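Alcohol oxidase (Myceliophthora thermophila, PDB 6F74) binds FAD as a VAO-type flavoprotein and probably acts as an oxidase, passing electrons from its substrate to molecular oxygen. Local coordinates at residues 253-267 with 294-306. Residues are numbered along the deposited sequence; the frame is centred on the assembly and turned at random.
Sequences FGLGADQVLEAQIML and YGIVLSQHIKVHP. With FAD (flavin-adenine dinucleotide), chain I.
Strands 260-266 and 296-303 pair antiparallel at 171°, their register slipping by one between Val-260 and Glu-262 and again where Leu-298 and Ser-299 both face Gln-264 in a classic beta bulge. There the O of Gln-264 takes the N of Leu-298 at 2.9 Å and, weakly, that of Ser-299. Beyond the first slip the backbone still pairs, Lys-303 N donating to Gln-259 O, and side chains then carry the contact. The Gln-259 chain, bent at chi2 (-55°), brings OE1 to the edge of the His-305 imidazole, in the ring plane and 2.9 Å from NE2, with the amide nearly perpendicular to the ring. The same amide turns NE2 back to the carbonyl oxygens of Phe-253 and Gly-254, approaching both from above their carbonyl planes, so three hydrogen bonds fix its rotation. The Phe-253 and His-305 rings form an offset stack, centroids 4.6 Å apart, and each CB lies over the other ring's face. Lys-303 crosses Leu-261 at about a right angle, Lys-303 CG 3.7 Å from Leu-261 CD2, and its NZ donates a hydrogen bond to the backbone O of Asp-258, whose carboxylate is engaged by Arg-288, Arg-494 and Ser-487. Replacing Gln-259 by alanine removes its amide, which would probably leave NE2 of His-305 without this acceptor and the imidazole freer to turn against Phe-253. On the face of Glu-262 and His-301, Glu-262 OE2 hangs over the imidazole rim, 3.8 Å from His-301 CE1, while Tyr-188, Ser-190, Asn-276 and Ala-191 hold the carboxylate oxygens. Near the opposite end, Val-297 reads the FAD adenine with its backbone: N donates to N1A and O accepts from N6A, both at 2.9 Å. Recognition by main-chain atoms ties adenine binding to the course of strand 296-303, whose own bulge directly follows Val-297, and the donor-acceptor pattern matches adenine's Watson-Crick edge.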
ATOM      1  N   PHE A 253      -7.583   6.673  15.739  1.00 23.76           N
ATOM      2  CA  PHE A 253      -6.622   7.782  15.856  1.00 24.16           C
ATOM      3  C   PHE A 253      -6.324   8.565  14.577  1.00 23.90           C
ATOM      4  O   PHE A 253      -5.559   9.514  14.607  1.00 24.24           O
ATOM      5  CB  PHE A 253      -5.353   7.227  16.435  1.00 24.15           C
ATOM      6  CG  PHE A 253      -5.550   6.588  17.789  1.00 24.57           C
ATOM      7  CD1 PHE A 253      -5.851   7.384  18.903  1.00 25.43           C
ATOM      8  CD2 PHE A 253      -5.444   5.231  17.951  1.00 24.19           C
ATOM      9  CE1 PHE A 253      -6.049   6.815  20.141  1.00 25.87           C
ATOM     10  CE2 PHE A 253      -5.650   4.653  19.197  1.00 24.63           C
ATOM     11  CZ  PHE A 253      -5.959   5.432  20.298  1.00 25.46           C
ATOM     12  N   GLY A 254      -6.950   8.188  13.459  1.00 23.35           N
ATOM     13  CA  GLY A 254      -6.737   8.857  12.171  1.00 23.12           C
ATOM     14  C   GLY A 254      -5.915   8.045  11.201  1.00 22.40           C
ATOM     15  O   GLY A 254      -5.135   7.175  11.588  1.00 22.16           O
ATOM     16  N   LEU A 255      -6.090   8.339   9.919  1.00 22.11           N
ATOM     17  CA  LEU A 255      -5.284   7.696   8.890  1.00 21.50           C
ATOM     18  C   LEU A 255      -3.829   8.141   8.993  1.00 21.56           C
ATOM     19  O   LEU A 255      -3.521   9.173   9.576  1.00 22.08           O
ATOM     20  CB  LEU A 255      -5.787   7.999   7.476  1.00 21.28           C
ATOM     21  CG  LEU A 255      -6.854   7.132   6.761  1.00 20.96           C
ATOM     22  CD1 LEU A 255      -6.618   7.140   5.271  1.00 20.62           C
ATOM     23  CD2 LEU A 255      -6.991   5.700   7.194  1.00 20.63           C
ATOM     24  N   GLY A 256      -2.954   7.342   8.383  1.00 21.05           N
ATOM     25  CA  GLY A 256      -1.512   7.562   8.428  1.00 21.06           C
ATOM     26  C   GLY A 256      -1.093   8.942   7.954  1.00 21.35           C
ATOM     27  O   GLY A 256      -0.280   9.621   8.570  1.00 21.75           O
ATOM     28  N   ALA A 257      -1.680   9.361   6.861  1.00 21.21           N
ATOM     29  CA  ALA A 257      -1.427  10.704   6.314  1.00 21.54           C
ATOM     30  C   ALA A 257      -1.665  11.785   7.329  1.00 22.27           C
ATOM     31  O   ALA A 257      -0.939  12.768   7.352  1.00 22.65           O
ATOM     32  CB  ALA A 257      -2.284  10.962   5.102  1.00 21.40           C
ATOM     33  N   ASP A 258      -2.682  11.616   8.160  1.00 22.54           N
ATOM     34  CA  ASP A 258      -3.000  12.604   9.181  1.00 23.32           C
ATOM     35  C   ASP A 258      -2.198  12.500  10.472  1.00 23.67           C
ATOM     36  O   ASP A 258      -2.320  13.358  11.315  1.00 24.40           O
ATOM     37  CB  ASP A 258      -4.520  12.608   9.447  1.00 23.56           C
ATOM     38  CG  ASP A 258      -5.312  13.224   8.302  1.00 23.58           C
ATOM     39  OD1 ASP A 258      -4.718  13.996   7.489  1.00 23.63           O
ATOM     40  OD2 ASP A 258      -6.527  12.950   8.239  1.00 23.60           O
ATOM     41  N   GLN A 259      -1.377  11.463  10.598  1.00 23.23           N
ATOM     42  CA  GLN A 259      -0.399  11.373  11.681  1.00 23.59           C
ATOM     43  C   GLN A 259       0.811  12.259  11.447  1.00 23.86           C
ATOM     44  O   GLN A 259       1.490  12.636  12.393  1.00 24.43           O
ATOM     45  CB  GLN A 259       0.047   9.924  11.894  1.00 23.09           C
ATOM     46  CG  GLN A 259      -1.091   8.935  12.152  1.00 22.83           C
ATOM     47  CD  GLN A 259      -1.982   9.300  13.304  1.00 23.46           C
ATOM     48  OE1 GLN A 259      -1.559   9.910  14.261  1.00 24.12           O
ATOM     49  NE2 GLN A 259      -3.224   8.855  13.236  1.00 23.29           N
ATOM     50  N   VAL A 260       1.060  12.626  10.196  1.00 23.50           N
ATOM     51  CA  VAL A 260       2.279  13.339   9.832  1.00 23.66           C
ATOM     52  C   VAL A 260       2.187  14.789  10.309  1.00 24.53           C
ATOM     53  O   VAL A 260       1.321  15.539   9.882  1.00 24.74           O
ATOM     54  CB  VAL A 260       2.548  13.294   8.311  1.00 23.06           C
ATOM     55  CG1 VAL A 260       3.878  13.970   7.968  1.00 23.23           C
ATOM     56  CG2 VAL A 260       2.571  11.861   7.798  1.00 22.28           C
ATOM     57  N   LEU A 261       3.108  15.161  11.191  1.00 25.10           N
ATOM     58  CA  LEU A 261       3.176  16.511  11.760  1.00 26.05           C
ATOM     59  C   LEU A 261       4.079  17.443  10.970  1.00 26.19           C
ATOM     60  O   LEU A 261       3.814  18.651  10.881  1.00 26.82           O
ATOM     61  CB  LEU A 261       3.697  16.425  13.180  1.00 26.71           C
ATOM     62  CG  LEU A 261       2.735  15.754  14.159  1.00 26.82           C
ATOM     63  CD1 LEU A 261       3.489  15.307  15.404  1.00 27.29           C
ATOM     64  CD2 LEU A 261       1.558  16.702  14.475  1.00 27.47           C
ATOM     65  N   GLU A 262       5.168  16.880  10.451  1.00 25.68           N
ATOM     66  CA  GLU A 262       6.103  17.571   9.584  1.00 25.68           C
ATOM     67  C   GLU A 262       7.017  16.583   8.895  1.00 24.91           C
ATOM     68  O   GLU A 262       7.018  15.384   9.234  1.00 24.48           O
ATOM     69  CB  GLU A 262       6.945  18.596  10.373  1.00 26.63           C
ATOM     70  CG  GLU A 262       7.866  18.075  11.440  1.00 26.93           C
ATOM     71  CD  GLU A 262       8.504  19.208  12.224  1.00 28.02           C
ATOM     72  OE1 GLU A 262       7.769  20.067  12.730  1.00 28.74           O
ATOM     73  OE2 GLU A 262       9.759  19.273  12.299  1.00 28.21           O
ATOM     74  N   ALA A 263       7.782  17.091   7.925  1.00 24.78           N
ATOM     75  CA  ALA A 263       8.753  16.291   7.192  1.00 24.14           C
ATOM     76  C   ALA A 263       9.967  17.149   6.806  1.00 24.48           C
ATOM     77  O   ALA A 263       9.857  18.360   6.666  1.00 25.02           O
ATOM     78  CB  ALA A 263       8.105  15.692   5.941  1.00 23.35           C
ATOM     79  N   GLN A 264      11.104  16.490   6.623  1.00 24.18           N
ATOM     80  CA  GLN A 264      12.230  17.060   5.916  1.00 24.26           C
ATOM     81  C   GLN A 264      12.220  16.388   4.554  1.00 23.42           C
ATOM     82  O   GLN A 264      12.057  15.172   4.462  1.00 22.85           O
ATOM     83  CB  GLN A 264      13.538  16.765   6.636  1.00 24.57           C
ATOM     84  CG  GLN A 264      13.717  17.434   8.004  1.00 25.53           C
ATOM     85  CD  GLN A 264      13.754  18.926   7.905  1.00 26.23           C
ATOM     86  OE1 GLN A 264      14.530  19.492   7.149  1.00 26.26           O
ATOM     87  NE2 GLN A 264      12.911  19.585   8.670  1.00 26.84           N
ATOM     88  N   ILE A 265      12.352  17.211   3.510  1.00 23.42           N
ATOM     89  CA  ILE A 265      12.224  16.777   2.141  1.00 22.76           C
ATOM     90  C   ILE A 265      13.286  17.451   1.292  1.00 22.86           C
ATOM     91  O   ILE A 265      13.444  18.680   1.366  1.00 23.47           O
ATOM     92  CB  ILE A 265      10.842  17.136   1.559  1.00 22.67           C
ATOM     93  CG1 ILE A 265       9.724  16.495   2.395  1.00 22.59           C
ATOM     94  CG2 ILE A 265      10.735  16.637   0.126  1.00 22.05           C
ATOM     95  CD1 ILE A 265       8.319  16.873   1.980  1.00 22.61           C
ATOM     96  N   MET A 266      13.992  16.649   0.493  1.00 22.33           N
ATOM     97  CA  MET A 266      14.932  17.150  -0.506  1.00 22.33           C
ATOM     98  C   MET A 266      14.181  17.321  -1.827  1.00 22.00           C
ATOM     99  O   MET A 266      13.639  16.363  -2.398  1.00 21.44           O
ATOM    100  CB  MET A 266      16.121  16.207  -0.667  1.00 22.01           C
ATOM    101  CG  MET A 266      17.147  16.673  -1.707  1.00 22.02           C
ATOM    102  SD  MET A 266      18.647  15.635  -1.872  1.00 21.76           S
ATOM    103  CE  MET A 266      19.133  15.480  -0.165  1.00 22.28           C
ATOM    104  N   LEU A 267      14.142  18.558  -2.303  1.00 22.43           N
ATOM    105  CA  LEU A 267      13.418  18.873  -3.526  1.00 22.28           C
ATOM    106  C   LEU A 267      14.251  18.467  -4.730  1.00 21.89           C
ATOM    107  O   LEU A 267      15.442  18.180  -4.584  1.00 21.84           O
ATOM    108  CB  LEU A 267      13.071  20.370  -3.574  1.00 22.99           C
ATOM    109  CG  LEU A 267      12.304  20.966  -2.386  1.00 23.54           C
ATOM    110  CD1 LEU A 267      12.056  22.453  -2.586  1.00 24.30           C
ATOM    111  CD2 LEU A 267      10.988  20.255  -2.159  1.00 23.22           C
ATOM    112  N   TYR A 294       6.676  14.393  -4.936  1.00 20.33           N
ATOM    113  CA  TYR A 294       6.796  15.838  -4.695  1.00 20.91           C
ATOM    114  C   TYR A 294       8.214  16.222  -4.290  1.00 21.04           C
ATOM    115  O   TYR A 294       8.644  17.347  -4.515  1.00 21.48           O
ATOM    116  CB  TYR A 294       5.777  16.320  -3.667  1.00 21.31           C
ATOM    117  CG  TYR A 294       4.360  16.017  -4.066  1.00 21.26           C
ATOM    118  CD1 TYR A 294       3.657  16.868  -4.915  1.00 21.65           C
ATOM    119  CD2 TYR A 294       3.724  14.862  -3.621  1.00 20.88           C
ATOM    120  CE1 TYR A 294       2.363  16.591  -5.292  1.00 21.67           C
ATOM    121  CE2 TYR A 294       2.427  14.568  -4.002  1.00 20.88           C
ATOM    122  CZ  TYR A 294       1.740  15.437  -4.819  1.00 21.28           C
ATOM    123  OH  TYR A 294       0.441  15.159  -5.174  1.00 21.34           O
ATOM    124  N   GLY A 295       8.955  15.243  -3.774  1.00 20.68           N
ATOM    125  CA  GLY A 295      10.303  15.451  -3.235  1.00 20.83           C
ATOM    126  C   GLY A 295      10.705  14.153  -2.584  1.00 20.46           C
ATOM    127  O   GLY A 295       9.865  13.248  -2.471  1.00 20.14           O
ATOM    128  N   ILE A 296      11.973  14.033  -2.190  1.00 20.52           N
ATOM    129  CA  ILE A 296      12.464  12.836  -1.502  1.00 20.28           C
ATOM    130  C   ILE A 296      12.289  13.028   0.003  1.00 20.69           C
ATOM    131  O   ILE A 296      12.952  13.878   0.605  1.00 21.19           O
ATOM    132  CB  ILE A 296      13.958  12.562  -1.794  1.00 20.24           C
ATOM    133  CG1 ILE A 296      14.227  12.471  -3.291  1.00 19.93           C
ATOM    134  CG2 ILE A 296      14.408  11.258  -1.129  1.00 20.04           C
ATOM    135  CD1 ILE A 296      15.658  12.805  -3.653  1.00 20.07           C
ATOM    136  N   VAL A 297      11.420  12.209   0.607  1.00 20.51           N
ATOM    137  CA  VAL A 297      11.119  12.336   2.024  1.00 20.91           C
ATOM    138  C   VAL A 297      12.256  11.705   2.843  1.00 21.04           C
ATOM    139  O   VAL A 297      12.496  10.490   2.793  1.00 20.68           O
ATOM    140  CB  VAL A 297       9.757  11.746   2.395  1.00 20.73           C
ATOM    141  CG1 VAL A 297       9.459  11.991   3.868  1.00 21.23           C
ATOM    142  CG2 VAL A 297       8.654  12.347   1.528  1.00 20.66           C
ATOM    143  N   LEU A 298      12.965  12.567   3.575  1.00 21.64           N
ATOM    144  CA  LEU A 298      14.103  12.155   4.391  1.00 21.93           C
ATOM    145  C   LEU A 298      13.686  11.739   5.782  1.00 22.26           C
ATOM    146  O   LEU A 298      14.308  10.861   6.388  1.00 22.32           O
ATOM    147  CB  LEU A 298      15.120  13.299   4.507  1.00 22.51           C
ATOM    148  CG  LEU A 298      15.611  13.921   3.198  1.00 22.32           C
ATOM    149  CD1 LEU A 298      16.576  15.032   3.480  1.00 22.98           C
ATOM    150  CD2 LEU A 298      16.126  12.862   2.241  1.00 21.70           C
ATOM    151  N   SER A 299      12.694  12.424   6.329  1.00 22.57           N
ATOM    152  CA  SER A 299      12.240  12.141   7.681  1.00 22.97           C
ATOM    153  C   SER A 299      10.813  12.632   7.846  1.00 23.04           C
ATOM    154  O   SER A 299      10.374  13.527   7.133  1.00 23.05           O
ATOM    155  CB  SER A 299      13.151  12.845   8.690  1.00 23.81           C
ATOM    156  OG  SER A 299      12.806  14.210   8.764  1.00 24.33           O
ATOM    157  N   GLN A 300      10.094  12.054   8.796  1.00 23.15           N
ATOM    158  CA  GLN A 300       8.823  12.637   9.239  1.00 23.43           C
ATOM    159  C   GLN A 300       8.759  12.558  10.754  1.00 24.08           C
ATOM    160  O   GLN A 300       9.421  11.734  11.411  1.00 24.16           O
ATOM    161  CB  GLN A 300       7.586  11.926   8.636  1.00 22.80           C
ATOM    162  CG  GLN A 300       7.395  12.091   7.109  1.00 22.25           C
ATOM    163  CD  GLN A 300       6.245  11.254   6.513  1.00 21.67           C
ATOM    164  OE1 GLN A 300       5.864  10.230   7.076  1.00 21.49           O
ATOM    165  NE2 GLN A 300       5.677  11.713   5.397  1.00 21.45           N
ATOM    166  N   HIS A 301       7.959  13.455  11.307  1.00 24.63           N
ATOM    167  CA  HIS A 301       7.513  13.337  12.677  1.00 25.22           C
ATOM    168  C   HIS A 301       6.050  12.883  12.628  1.00 24.87           C
ATOM    169  O   HIS A 301       5.268  13.468  11.879  1.00 24.70           O
ATOM    170  CB  HIS A 301       7.581  14.685  13.378  1.00 26.20           C
ATOM    171  CG  HIS A 301       8.964  15.158  13.693  1.00 26.75           C
ATOM    172  ND1 HIS A 301       9.949  15.327  12.739  1.00 26.43           N
ATOM    173  CD2 HIS A 301       9.490  15.587  14.861  1.00 27.70           C
ATOM    174  CE1 HIS A 301      11.038  15.824  13.318  1.00 27.14           C
ATOM    175  NE2 HIS A 301      10.789  15.981  14.610  1.00 27.93           N
ATOM    176  N   ILE A 302       5.680  11.872  13.430  1.00 24.81           N
ATOM    177  CA  ILE A 302       4.297  11.405  13.545  1.00 24.57           C
ATOM    178  C   ILE A 302       3.748  11.604  14.956  1.00 25.33           C
ATOM    179  O   ILE A 302       4.470  11.435  15.932  1.00 25.85           O
ATOM    180  CB  ILE A 302       4.118   9.909  13.159  1.00 23.79           C
ATOM    181  CG1 ILE A 302       5.072   9.013  13.951  1.00 23.94           C
ATOM    182  CG2 ILE A 302       4.302   9.724  11.656  1.00 23.05           C
ATOM    183  CD1 ILE A 302       4.715   7.539  13.936  1.00 23.42           C
ATOM    184  N   LYS A 303       2.457  11.927  15.047  1.00 25.44           N
ATOM    185  CA  LYS A 303       1.724  11.840  16.309  1.00 26.03           C
ATOM    186  C   LYS A 303       1.771  10.409  16.798  1.00 25.69           C
ATOM    187  O   LYS A 303       1.649   9.457  16.001  1.00 24.88           O
ATOM    188  CB  LYS A 303       0.254  12.201  16.124  1.00 26.03           C
ATOM    189  CG  LYS A 303      -0.022  13.619  15.753  1.00 26.51           C
ATOM    190  CD  LYS A 303      -1.525  13.850  15.600  1.00 26.55           C
ATOM    191  CE  LYS A 303      -1.852  15.178  14.926  1.00 26.91           C
ATOM    192  NZ  LYS A 303      -3.073  14.973  14.012  1.00 26.41           N
ATOM    193  N   VAL A 304       1.974  10.249  18.097  1.00 26.37           N
ATOM    194  CA  VAL A 304       1.744   8.959  18.758  1.00 26.22           C
ATOM    195  C   VAL A 304       0.790   9.198  19.916  1.00 26.92           C
ATOM    196  O   VAL A 304       0.661  10.318  20.408  1.00 27.68           O
ATOM    197  CB  VAL A 304       3.033   8.216  19.164  1.00 26.32           C
ATOM    198  CG1 VAL A 304       3.779   7.819  17.911  1.00 25.53           C
ATOM    199  CG2 VAL A 304       3.922   9.030  20.093  1.00 27.30           C
ATOM    200  N   HIS A 305       0.088   8.139  20.310  1.00 26.69           N
ATOM    201  CA  HIS A 305      -1.110   8.260  21.121  1.00 27.14           C
ATOM    202  C   HIS A 305      -1.010   7.444  22.404  1.00 27.64           C
ATOM    203  O   HIS A 305      -0.396   6.389  22.389  1.00 27.31           O
ATOM    204  CB  HIS A 305      -2.299   7.810  20.272  1.00 26.40           C
ATOM    205  CG  HIS A 305      -2.488   8.636  19.044  1.00 26.01           C
ATOM    206  ND1 HIS A 305      -3.242   9.787  19.026  1.00 26.46           N
ATOM    207  CD2 HIS A 305      -1.983   8.494  17.798  1.00 25.30           C
ATOM    208  CE1 HIS A 305      -3.192  10.315  17.818  1.00 26.04           C
ATOM    209  NE2 HIS A 305      -2.432   9.554  17.051  1.00 25.32           N
ATOM    210  N   PRO A 306      -1.645   7.906  23.496  1.00 28.48           N
ATOM    211  CA  PRO A 306      -1.621   7.137  24.746  1.00 29.03           C
ATOM    212  C   PRO A 306      -2.049   5.682  24.536  1.00 28.31           C
ATOM    213  O   PRO A 306      -2.972   5.420  23.764  1.00 27.63           O
ATOM    214  CB  PRO A 306      -2.660   7.863  25.632  1.00 29.84           C
ATOM    215  CG  PRO A 306      -2.769   9.247  25.064  1.00 30.02           C
ATOM    216  CD  PRO A 306      -2.555   9.068  23.582  1.00 28.95           C
TER
HETATM  217  PA  FAD I 601       8.056   1.564  -2.086  1.00 15.73           P
HETATM  218  O1A FAD I 601       7.781   0.585  -3.225  1.00 16.33           O
HETATM  219  O2A FAD I 601       9.462   1.614  -1.577  1.00 14.61           O
HETATM  220  O5B FAD I 601       7.599   2.992  -2.581  1.00 13.82           O
HETATM  221  C5B FAD I 601       6.246   3.223  -2.861  1.00 13.38           C
HETATM  222  C4B FAD I 601       6.113   4.548  -3.589  1.00 12.87           C
HETATM  223  O4B FAD I 601       6.540   5.556  -2.688  1.00 12.82           O
HETATM  224  C3B FAD I 601       6.966   4.722  -4.821  1.00 12.31           C
HETATM  225  O3B FAD I 601       6.288   5.646  -5.680  1.00 12.69           O
HETATM  226  C2B FAD I 601       8.212   5.411  -4.322  1.00 12.77           C
HETATM  227  O2B FAD I 601       8.836   6.298  -5.258  1.00 12.30           O
HETATM  228  C1B FAD I 601       7.673   6.246  -3.193  1.00 12.89           C
HETATM  229  N9A FAD I 601       8.586   6.486  -2.070  1.00 13.21           N
HETATM  230  C8A FAD I 601       9.014   5.583  -1.177  1.00 14.09           C
HETATM  231  N7A FAD I 601       9.811   6.157  -0.256  1.00 14.08           N
HETATM  232  C5A FAD I 601       9.880   7.449  -0.564  1.00 13.77           C
HETATM  233  C6A FAD I 601      10.557   8.601   0.032  1.00 13.93           C
HETATM  234  N6A FAD I 601      11.296   8.380   1.143  1.00 14.13           N
HETATM  235  N1A FAD I 601      10.406   9.804  -0.580  1.00 13.83           N
HETATM  236  C2A FAD I 601       9.647   9.942  -1.698  1.00 14.21           C
HETATM  237  N3A FAD I 601       8.975   8.919  -2.287  1.00 13.99           N
HETATM  238  C4A FAD I 601       9.064   7.673  -1.753  1.00 13.66           C
HETATM  239  N1  FAD I 601      -0.858  -0.559   3.078  1.00 11.40           N
HETATM  240  C2  FAD I 601      -1.756  -0.269   4.046  1.00 11.65           C
HETATM  241  O2  FAD I 601      -2.365   0.831   3.995  1.00 12.31           O
HETATM  242  N3  FAD I 601      -1.997  -1.106   5.074  1.00 11.81           N
HETATM  243  C4  FAD I 601      -1.391  -2.300   5.190  1.00 12.03           C
HETATM  244  O4  FAD I 601      -1.630  -3.083   6.133  1.00 13.38           O
HETATM  245  C4X FAD I 601      -0.408  -2.704   4.162  1.00 11.93           C
HETATM  246  N5  FAD I 601       0.226  -3.893   4.221  1.00 11.39           N
HETATM  247  C5X FAD I 601       1.129  -4.231   3.267  1.00 10.96           C
HETATM  248  C6  FAD I 601       1.790  -5.456   3.354  1.00  9.80           C
HETATM  249  C7  FAD I 601       2.734  -5.840   2.418  1.00  8.66           C
HETATM  250  C7M FAD I 601       3.332  -7.206   2.649  1.00  8.75           C
HETATM  251  C8  FAD I 601       3.070  -4.919   1.295  1.00  7.38           C
HETATM  252  C8M FAD I 601       4.130  -5.241   0.251  1.00  4.60           C
HETATM  253  C9  FAD I 601       2.397  -3.706   1.191  1.00  9.18           C
HETATM  254  C9A FAD I 601       1.437  -3.304   2.137  1.00 10.70           C
HETATM  255  N10 FAD I 601       0.754  -2.058   2.080  1.00 12.01           N
HETATM  256  C10 FAD I 601      -0.178  -1.739   3.077  1.00 11.68           C
HETATM  257  C1' FAD I 601       0.915  -1.104   0.958  1.00 13.09           C
HETATM  258  C2' FAD I 601       1.830   0.067   1.102  1.00 14.05           C
HETATM  259  O2' FAD I 601       1.110   1.082   1.797  1.00 13.99           O
HETATM  260  C3' FAD I 601       2.192   0.600  -0.288  1.00 15.12           C
HETATM  261  O3' FAD I 601       2.674  -0.448  -1.148  1.00 16.26           O
HETATM  262  C4' FAD I 601       3.218   1.722  -0.214  1.00 15.51           C
HETATM  263  O4' FAD I 601       3.511   2.191  -1.534  1.00 16.74           O
HETATM  264  C5' FAD I 601       4.490   1.265   0.483  1.00 15.36           C
HETATM  265  O5' FAD I 601       5.427   2.326   0.552  1.00 15.25           O
HETATM  266  P   FAD I 601       6.935   1.848   0.574  1.00 15.53           P
HETATM  267  O1P FAD I 601       7.112   0.764   1.602  1.00 15.56           O
HETATM  268  O2P FAD I 601       7.764   3.087   0.647  1.00 17.65           O
HETATM  269  O3P FAD I 601       7.029   1.171  -0.893  1.00 15.91           O